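Local coordinates for signal recognition particle 19 kDa protein (Pyrococcus furiosus, PDB 3DLU) that probably binds 7S RNA directly and mediates attachment of the SRP54 subunit, as part of the particle that targets nascent membrane proteins, at residues S9-R14 with K83-I88; E42-K47 with A89-E94. One frame throughout, in Å; residues are numbered along the deposited sequence.

Both contacts use helix 81-100, and together they show how one long helix can serve two partners, a loop on one stretch and the end of a second helix on the next. In contact 1 its first half meets the segment that follows strand 3-6; in contact 2 its middle meets the C-terminal end of helix 34-43. The centres lie about 11 Å apart, and the two sites are in direct touch: Leu44 CD1 of contact 2 packs on Ile88 CG1 of contact 1 at 3.7 Å, while Leu11 CD1 reaches Ala89 CA at 3.9 Å. Contact 1 is buried, its centre about 5 Å from that of the chain; contact 2 is a surface contact, its centre about 8 Å away. Along the sequence their segments alternate.

Contact 1: residues S9-R14 with K83-I88; sequences SELDSR and KSLKLI
Leu11 and Leu85 meet through methyl groups, CD2 of the one lying 4.0 Å from CD2 of the other, with the two branches set obliquely. Leu11's first torsion (chi1 59°) places CG between the backbone N and the carbonyl carbon; from there CD2 meets Leu85, while CD1 comes within 4.0 Å of Ile88 CG2, the side chains crossing at about a right angle. Both leucines also touch Val6 of strand 3-6, and Leu11 reaches Ala89 and Ile92, so the contact packs the loop after that strand on helix 81-100.

The polar component is Glu10, whose chain runs across Leu85 almost perpendicularly. OE1 lies 3.8 Å from Leu85 CD2, a van der Waals approach; the carboxylate finds its polar partners just beyond the segments, OE1 accepting from Trp7 N and OE2 forming a salt bridge with Lys81. Val5 of the second subunit also packs on Glu10. An alanine in place of Leu85 would probably open a gap beside Leu11 CD2 and remove the methyls against Glu10 OE1.

No hydrogen bond joins 9-14 to 83-88, so these segments cohere by van der Waals packing, chiefly of methyls, while the charge of buried Glu10 is probably balanced by Lys81.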
ATOM      1  N   SER A   9       3.405 -13.156  -7.613  1.00 12.77           N
ATOM      2  CA  SER A   9       2.751 -14.112  -8.526  1.00 14.26           C
ATOM      3  C   SER A   9       3.639 -14.570  -9.680  1.00 18.43           C
ATOM      4  O   SER A   9       3.434 -15.652 -10.237  1.00 13.28           O
ATOM      5  CB  SER A   9       1.432 -13.538  -9.069  1.00 12.92           C
ATOM      6  OG  SER A   9       0.525 -13.352  -7.995  1.00 17.41           O
ATOM      7  N   GLU A  10       4.629 -13.755 -10.032  1.00 13.10           N
ATOM      8  CA  GLU A  10       5.563 -14.102 -11.106  1.00 14.63           C
ATOM      9  C   GLU A  10       6.301 -15.415 -10.841  1.00 12.77           C
ATOM     10  O   GLU A  10       6.692 -16.101 -11.772  1.00 13.93           O
ATOM     11  CB  GLU A  10       6.575 -12.965 -11.333  1.00 11.55           C
ATOM     12  CG  GLU A  10       5.930 -11.695 -11.925  1.00 15.14           C
ATOM     13  CD  GLU A  10       6.840 -10.473 -11.835  1.00 19.23           C
ATOM     14  OE1 GLU A  10       7.810 -10.499 -11.051  1.00 15.30           O
ATOM     15  OE2 GLU A  10       6.577  -9.477 -12.539  1.00 21.75           O
ATOM     16  N   LEU A  11       6.472 -15.771  -9.568  1.00 12.81           N
ATOM     17  CA  LEU A  11       7.200 -16.987  -9.237  1.00 12.75           C
ATOM     18  C   LEU A  11       6.368 -17.958  -8.385  1.00 15.90           C
ATOM     19  O   LEU A  11       6.916 -18.699  -7.568  1.00 16.41           O
ATOM     20  CB  LEU A  11       8.522 -16.644  -8.540  1.00 12.71           C
ATOM     21  CG  LEU A  11       8.464 -15.844  -7.240  1.00 14.86           C
ATOM     22  CD1 LEU A  11       9.507 -16.369  -6.225  1.00 16.85           C
ATOM     23  CD2 LEU A  11       8.683 -14.357  -7.506  1.00 20.31           C
ATOM     24  N   ASP A  12       5.049 -17.946  -8.586  1.00 11.76           N
ATOM     25  CA  ASP A  12       4.128 -18.723  -7.765  1.00 12.48           C
ATOM     26  C   ASP A  12       3.661 -19.953  -8.559  1.00 15.79           C
ATOM     27  O   ASP A  12       2.910 -19.838  -9.543  1.00 17.38           O
ATOM     28  CB  ASP A  12       2.935 -17.843  -7.368  1.00 12.66           C
ATOM     29  CG  ASP A  12       1.982 -18.514  -6.375  1.00 18.12           C
ATOM     30  OD1 ASP A  12       2.055 -19.745  -6.162  1.00 18.86           O
ATOM     31  OD2 ASP A  12       1.130 -17.785  -5.811  1.00 19.37           O
ATOM     32  N   SER A  13       4.117 -21.123  -8.127  1.00 15.59           N
ATOM     33  CA  SER A  13       3.846 -22.380  -8.837  1.00 17.72           C
ATOM     34  C   SER A  13       2.378 -22.763  -8.804  1.00 14.13           C
ATOM     35  O   SER A  13       1.941 -23.646  -9.548  1.00 21.16           O
ATOM     36  CB  SER A  13       4.692 -23.516  -8.242  1.00 15.09           C
ATOM     37  OG  SER A  13       4.374 -23.710  -6.883  1.00 18.34           O
ATOM     38  N   ARG A  14       1.618 -22.135  -7.923  1.00 13.55           N
ATOM     39  CA  ARG A  14       0.178 -22.393  -7.871  1.00 19.37           C
ATOM     40  C   ARG A  14      -0.579 -21.761  -9.043  1.00 23.42           C
ATOM     41  O   ARG A  14      -1.705 -22.143  -9.344  1.00 22.58           O
ATOM     42  CB  ARG A  14      -0.407 -21.923  -6.537  1.00 24.36           C
ATOM     43  CG  ARG A  14       0.091 -22.729  -5.344  1.00 32.91           C
ATOM     44  CD  ARG A  14      -0.768 -22.525  -4.108  1.00 40.56           C
ATOM     45  NE  ARG A  14      -2.137 -23.006  -4.288  1.00 52.73           N
ATOM     46  CZ  ARG A  14      -2.486 -24.290  -4.346  1.00 54.52           C
ATOM     47  NH1 ARG A  14      -1.565 -25.240  -4.258  1.00 56.62           N
ATOM     48  NH2 ARG A  14      -3.760 -24.628  -4.503  1.00 55.34           N
ATOM     49  N   LYS A  83      16.343 -14.208 -14.817  1.00 18.20           N
ATOM     50  CA  LYS A  83      17.281 -15.010 -14.042  1.00 22.32           C
ATOM     51  C   LYS A  83      17.175 -14.723 -12.543  1.00 21.95           C
ATOM     52  O   LYS A  83      17.300 -15.631 -11.722  1.00 15.05           O
ATOM     53  CB  LYS A  83      18.718 -14.803 -14.523  1.00 18.69           C
ATOM     54  CG  LYS A  83      19.754 -15.513 -13.663  1.00 20.29           C
ATOM     55  CD  LYS A  83      19.469 -17.018 -13.563  1.00 32.38           C
ATOM     56  CE  LYS A  83      20.606 -17.751 -12.857  1.00 25.03           C
ATOM     57  NZ  LYS A  83      20.342 -19.217 -12.667  1.00 25.88           N
ATOM     58  N   SER A  84      16.965 -13.461 -12.185  1.00 20.81           N
ATOM     59  CA  SER A  84      16.808 -13.100 -10.777  1.00 18.30           C
ATOM     60  C   SER A  84      15.582 -13.778 -10.146  1.00 11.12           C
ATOM     61  O   SER A  84      15.633 -14.198  -8.997  1.00 13.41           O
ATOM     62  CB  SER A  84      16.710 -11.571 -10.624  1.00 18.06           C
ATOM     63  OG  SER A  84      17.899 -10.932 -11.076  1.00 18.12           O
ATOM     64  N   LEU A  85      14.467 -13.830 -10.870  1.00 13.11           N
ATOM     65  CA  LEU A  85      13.269 -14.513 -10.378  1.00 15.43           C
ATOM     66  C   LEU A  85      13.538 -15.992 -10.116  1.00 16.12           C
ATOM     67  O   LEU A  85      13.096 -16.541  -9.108  1.00 14.20           O
ATOM     68  CB  LEU A  85      12.104 -14.375 -11.353  1.00 12.71           C
ATOM     69  CG  LEU A  85      11.474 -12.986 -11.526  1.00 11.60           C
ATOM     70  CD1 LEU A  85      10.396 -13.018 -12.599  1.00 14.96           C
ATOM     71  CD2 LEU A  85      10.917 -12.450 -10.195  1.00 13.75           C
ATOM     72  N   LYS A  86      14.252 -16.637 -11.030  1.00 12.33           N
ATOM     73  CA  LYS A  86      14.613 -18.052 -10.830  1.00 13.40           C
ATOM     74  C   LYS A  86      15.518 -18.231  -9.600  1.00 15.13           C
ATOM     75  O   LYS A  86      15.309 -19.134  -8.780  1.00 15.23           O
ATOM     76  CB  LYS A  86      15.285 -18.624 -12.082  1.00 17.75           C
ATOM     77  CG  LYS A  86      14.338 -18.764 -13.286  1.00 19.56           C
ATOM     78  CD  LYS A  86      15.128 -19.042 -14.562  1.00 21.87           C
ATOM     79  CE  LYS A  86      14.220 -19.067 -15.779  1.00 26.80           C
ATOM     80  NZ  LYS A  86      15.009 -19.075 -17.037  1.00 55.91           N
ATOM     81  N   LEU A  87      16.521 -17.366  -9.458  1.00 11.76           N
ATOM     82  CA  LEU A  87      17.423 -17.444  -8.316  1.00 16.32           C
ATOM     83  C   LEU A  87      16.650 -17.262  -7.019  1.00 12.67           C
ATOM     84  O   LEU A  87      16.895 -17.957  -6.032  1.00 14.40           O
ATOM     85  CB  LEU A  87      18.509 -16.370  -8.411  1.00 14.59           C
ATOM     86  CG  LEU A  87      19.574 -16.605  -9.482  1.00 17.73           C
ATOM     87  CD1 LEU A  87      20.357 -15.314  -9.701  1.00 15.59           C
ATOM     88  CD2 LEU A  87      20.490 -17.737  -9.026  1.00 23.53           C
ATOM     89  N   ILE A  88      15.724 -16.306  -7.023  1.00 16.00           N
ATOM     90  CA  ILE A  88      14.919 -16.022  -5.842  1.00  9.95           C
ATOM     91  C   ILE A  88      14.031 -17.213  -5.482  1.00 17.41           C
ATOM     92  O   ILE A  88      13.979 -17.625  -4.319  1.00 13.90           O
ATOM     93  CB  ILE A  88      14.062 -14.763  -6.053  1.00 11.93           C
ATOM     94  CG1 ILE A  88      14.956 -13.530  -5.993  1.00 11.98           C
ATOM     95  CG2 ILE A  88      12.956 -14.661  -4.992  1.00 10.40           C
ATOM     96  CD1 ILE A  88      14.242 -12.241  -6.409  1.00 14.70           C
TER

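Contact 2: residues E42-K47 with A89-E94; sequences EELKFK and AQKIRE
Lys91 reaches from helix 81-100 to both Glu43 and Leu44, and how its chain is bent decides what each part of it meets. CG leaves anti to the backbone N (chi1 177°), after which bends at chi2 and chi3 (66° and 49°) fold the chain over. CD and NZ both come near Glu43 OE1, while CE meets Leu44.

Glu43 crosses this folded chain at about a right angle. Its OE1 lies closest to CD of Lys91, at 3.7 Å, and stands 3.9 Å from NZ, a long salt bridge. The same ammonium has a shorter link within its own helix, NZ donating to Glu94 OE2 at 3.2 Å from above the carboxylate plane. One lysine is thus shared by two glutamates, and its positive charge probably eases the repulsion between them, since Glu43 OE1 and Glu94 OE1 are 5.3 Å apart. Arg98 pairs with the other oxygen, Glu94 OE1, giving the carboxylate a second positive partner.

Leu44 approaches differently: it and Lys91 run alongside each other pointing opposite ways, with CD2 against CE at 4.0 Å. At its base, Leu44 CB sits 3.8 Å above the plane of the Phe46 ring, over its centre, a CH-pi arrangement. Lys45, with positive phi, is where the chain leaves helical geometry after helix 34-43, a Schellman motif.

The contact therefore joins the C-terminal end of helix 34-43 to the middle of helix 81-100. Lys91 also touches Ala40, and Ile92 packs on Glu36, Ile37 and Ala40, continuing the helix-helix interface. Beyond the turn the chain enters strand 47-56, where Lys47 bonds through its backbone to Glu76 at the end of strand 68-76.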
ATOM      1  N   GLU A  42      18.104 -10.606  -0.272  1.00 15.48           N
ATOM      2  CA  GLU A  42      19.199 -10.200   0.602  1.00 21.47           C
ATOM      3  C   GLU A  42      20.270 -11.284   0.624  1.00 23.66           C
ATOM      4  O   GLU A  42      21.461 -11.000   0.495  1.00 20.03           O
ATOM      5  CB  GLU A  42      18.672  -9.920   2.004  1.00 18.93           C
ATOM      6  CG  GLU A  42      17.850  -8.625   2.095  1.00 28.40           C
ATOM      7  CD  GLU A  42      17.138  -8.469   3.429  1.00 49.79           C
ATOM      8  OE1 GLU A  42      17.042  -9.468   4.179  1.00 53.29           O
ATOM      9  OE2 GLU A  42      16.668  -7.348   3.723  1.00 55.03           O
ATOM     10  N   GLU A  43      19.846 -12.536   0.756  1.00 17.85           N
ATOM     11  CA  GLU A  43      20.802 -13.631   0.726  1.00 17.33           C
ATOM     12  C   GLU A  43      21.549 -13.704  -0.603  1.00 19.43           C
ATOM     13  O   GLU A  43      22.726 -14.081  -0.631  1.00 20.69           O
ATOM     14  CB  GLU A  43      20.141 -14.974   1.063  1.00 24.13           C
ATOM     15  CG  GLU A  43      19.946 -15.200   2.551  1.00 57.78           C
ATOM     16  CD  GLU A  43      20.197 -16.644   2.963  1.00 82.04           C
ATOM     17  OE1 GLU A  43      20.683 -17.433   2.119  1.00 60.65           O
ATOM     18  OE2 GLU A  43      19.916 -16.987   4.133  1.00 76.35           O
ATOM     19  N   LEU A  44      20.873 -13.329  -1.689  1.00 14.67           N
ATOM     20  CA  LEU A  44      21.461 -13.336  -3.032  1.00 13.47           C
ATOM     21  C   LEU A  44      22.302 -12.085  -3.305  1.00 18.92           C
ATOM     22  O   LEU A  44      22.868 -11.941  -4.395  1.00 18.46           O
ATOM     23  CB  LEU A  44      20.365 -13.445  -4.102  1.00 14.36           C
ATOM     24  CG  LEU A  44      19.618 -14.788  -4.083  1.00 16.45           C
ATOM     25  CD1 LEU A  44      18.299 -14.711  -4.844  1.00 16.60           C
ATOM     26  CD2 LEU A  44      20.515 -15.899  -4.633  1.00 19.85           C
ATOM     27  N   LYS A  45      22.357 -11.199  -2.317  1.00 18.00           N
ATOM     28  CA  LYS A  45      23.112  -9.937  -2.404  1.00 20.18           C
ATOM     29  C   LYS A  45      22.474  -8.934  -3.360  1.00 26.73           C
ATOM     30  O   LYS A  45      23.162  -8.104  -3.953  1.00 24.87           O
ATOM     31  CB  LYS A  45      24.560 -10.173  -2.823  1.00 22.39           C
ATOM     32  CG  LYS A  45      25.232 -11.340  -2.144  1.00 21.95           C
ATOM     33  CD  LYS A  45      25.973 -10.981  -0.901  1.00 34.06           C
ATOM     34  CE  LYS A  45      27.141 -11.950  -0.738  1.00 30.75           C
ATOM     35  NZ  LYS A  45      27.763 -11.867   0.594  1.00 41.41           N
ATOM     36  N   PHE A  46      21.164  -9.019  -3.531  1.00 16.88           N
ATOM     37  CA  PHE A  46      20.464  -8.024  -4.317  1.00 15.51           C
ATOM     38  C   PHE A  46      20.196  -6.868  -3.374  1.00 19.28           C
ATOM     39  O   PHE A  46      20.241  -7.036  -2.157  1.00 30.86           O
ATOM     40  CB  PHE A  46      19.137  -8.569  -4.864  1.00 17.97           C
ATOM     41  CG  PHE A  46      19.283  -9.737  -5.809  1.00 16.35           C
ATOM     42  CD1 PHE A  46      20.511 -10.061  -6.370  1.00 15.59           C
ATOM     43  CD2 PHE A  46      18.171 -10.478  -6.174  1.00 19.56           C
ATOM     44  CE1 PHE A  46      20.634 -11.129  -7.253  1.00 17.14           C
ATOM     45  CE2 PHE A  46      18.282 -11.553  -7.067  1.00 15.37           C
ATOM     46  CZ  PHE A  46      19.509 -11.877  -7.600  1.00 19.82           C
ATOM     47  N   LYS A  47      19.947  -5.687  -3.909  1.00 20.26           N
ATOM     48  CA  LYS A  47      19.629  -4.570  -3.034  1.00 22.27           C
ATOM     49  C   LYS A  47      18.127  -4.341  -3.058  1.00 16.63           C
ATOM     50  O   LYS A  47      17.533  -4.274  -4.129  1.00 19.94           O
ATOM     51  CB  LYS A  47      20.376  -3.312  -3.474  1.00 22.48           C
ATOM     52  CG  LYS A  47      20.083  -2.112  -2.593  1.00 23.62           C
ATOM     53  CD  LYS A  47      20.915  -0.912  -3.004  1.00 35.14           C
ATOM     54  CE  LYS A  47      20.826   0.191  -1.953  1.00 33.65           C
ATOM     55  NZ  LYS A  47      21.491   1.444  -2.405  1.00 44.22           N
ATOM     56  N   ALA A  89      13.351 -17.768  -6.485  1.00 15.50           N
ATOM     57  CA  ALA A  89      12.480 -18.923  -6.266  1.00 11.09           C
ATOM     58  C   ALA A  89      13.263 -20.095  -5.662  1.00 11.17           C
ATOM     59  O   ALA A  89      12.837 -20.704  -4.662  1.00 14.29           O
ATOM     60  CB  ALA A  89      11.800 -19.341  -7.579  1.00 13.51           C
ATOM     61  N   GLN A  90      14.418 -20.396  -6.246  1.00 16.79           N
ATOM     62  CA  GLN A  90      15.204 -21.533  -5.780  1.00 15.37           C
ATOM     63  C   GLN A  90      15.769 -21.290  -4.378  1.00 18.46           C
ATOM     64  O   GLN A  90      15.880 -22.216  -3.578  1.00 18.80           O
ATOM     65  CB  GLN A  90      16.287 -21.913  -6.794  1.00 23.29           C
ATOM     66  CG  GLN A  90      17.070 -23.194  -6.445  1.00 23.91           C
ATOM     67  CD  GLN A  90      16.196 -24.444  -6.276  1.00 24.95           C
ATOM     68  OE1 GLN A  90      15.037 -24.480  -6.685  1.00 21.29           O
ATOM     69  NE2 GLN A  90      16.772 -25.481  -5.683  1.00 23.92           N
ATOM     70  N   LYS A  91      16.083 -20.035  -4.066  1.00 14.25           N
ATOM     71  CA  LYS A  91      16.536 -19.688  -2.728  1.00 13.21           C
ATOM     72  C   LYS A  91      15.409 -19.867  -1.701  1.00 13.15           C
ATOM     73  O   LYS A  91      15.644 -20.343  -0.583  1.00 13.48           O
ATOM     74  CB  LYS A  91      17.074 -18.255  -2.709  1.00 12.99           C
ATOM     75  CG  LYS A  91      17.501 -17.776  -1.337  1.00 20.87           C
ATOM     76  CD  LYS A  91      18.700 -18.560  -0.822  1.00 32.20           C
ATOM     77  CE  LYS A  91      19.795 -18.638  -1.868  1.00 25.87           C
ATOM     78  NZ  LYS A  91      21.031 -19.230  -1.269  1.00 35.77           N
ATOM     79  N   ILE A  92      14.190 -19.492  -2.075  1.00 12.65           N
ATOM     80  CA  ILE A  92      13.051 -19.671  -1.184  1.00 15.16           C
ATOM     81  C   ILE A  92      12.801 -21.167  -0.931  1.00 15.32           C
ATOM     82  O   ILE A  92      12.516 -21.575   0.200  1.00 14.59           O
ATOM     83  CB  ILE A  92      11.781 -18.991  -1.728  1.00 14.75           C
ATOM     84  CG1 ILE A  92      11.960 -17.468  -1.738  1.00 11.58           C
ATOM     85  CG2 ILE A  92      10.560 -19.377  -0.880  1.00 16.81           C
ATOM     86  CD1 ILE A  92      10.764 -16.725  -2.373  1.00 13.42           C
ATOM     87  N   ARG A  93      12.930 -21.980  -1.975  1.00 12.86           N
ATOM     88  CA  ARG A  93      12.803 -23.429  -1.822  1.00 14.81           C
ATOM     89  C   ARG A  93      13.819 -23.941  -0.799  1.00 13.39           C
ATOM     90  O   ARG A  93      13.500 -24.769   0.059  1.00 17.27           O
ATOM     91  CB  ARG A  93      13.003 -24.136  -3.166  1.00 14.97           C
ATOM     92  CG  ARG A  93      13.105 -25.671  -3.086  1.00 13.95           C
ATOM     93  CD  ARG A  93      12.978 -26.310  -4.483  1.00 13.37           C
ATOM     94  NE  ARG A  93      11.604 -26.199  -4.965  1.00 16.05           N
ATOM     95  CZ  ARG A  93      11.207 -25.335  -5.894  1.00 13.69           C
ATOM     96  NH1 ARG A  93      12.096 -24.538  -6.487  1.00 17.19           N
ATOM     97  NH2 ARG A  93       9.927 -25.272  -6.230  1.00 16.04           N
ATOM     98  N   GLU A  94      15.042 -23.449  -0.901  1.00 13.35           N
ATOM     99  CA  GLU A  94      16.095 -23.843   0.023  1.00 16.83           C
ATOM    100  C   GLU A  94      15.787 -23.421   1.467  1.00 21.67           C
ATOM    101  O   GLU A  94      15.915 -24.243   2.386  1.00 21.15           O
ATOM    102  CB  GLU A  94      17.445 -23.313  -0.465  1.00 19.78           C
ATOM    103  CG  GLU A  94      18.593 -23.499   0.495  1.00 28.76           C
ATOM    104  CD  GLU A  94      19.826 -22.697   0.084  1.00 47.88           C
ATOM    105  OE1 GLU A  94      20.753 -22.554   0.911  1.00 48.91           O
ATOM    106  OE2 GLU A  94      19.866 -22.207  -1.064  1.00 37.52           O
TER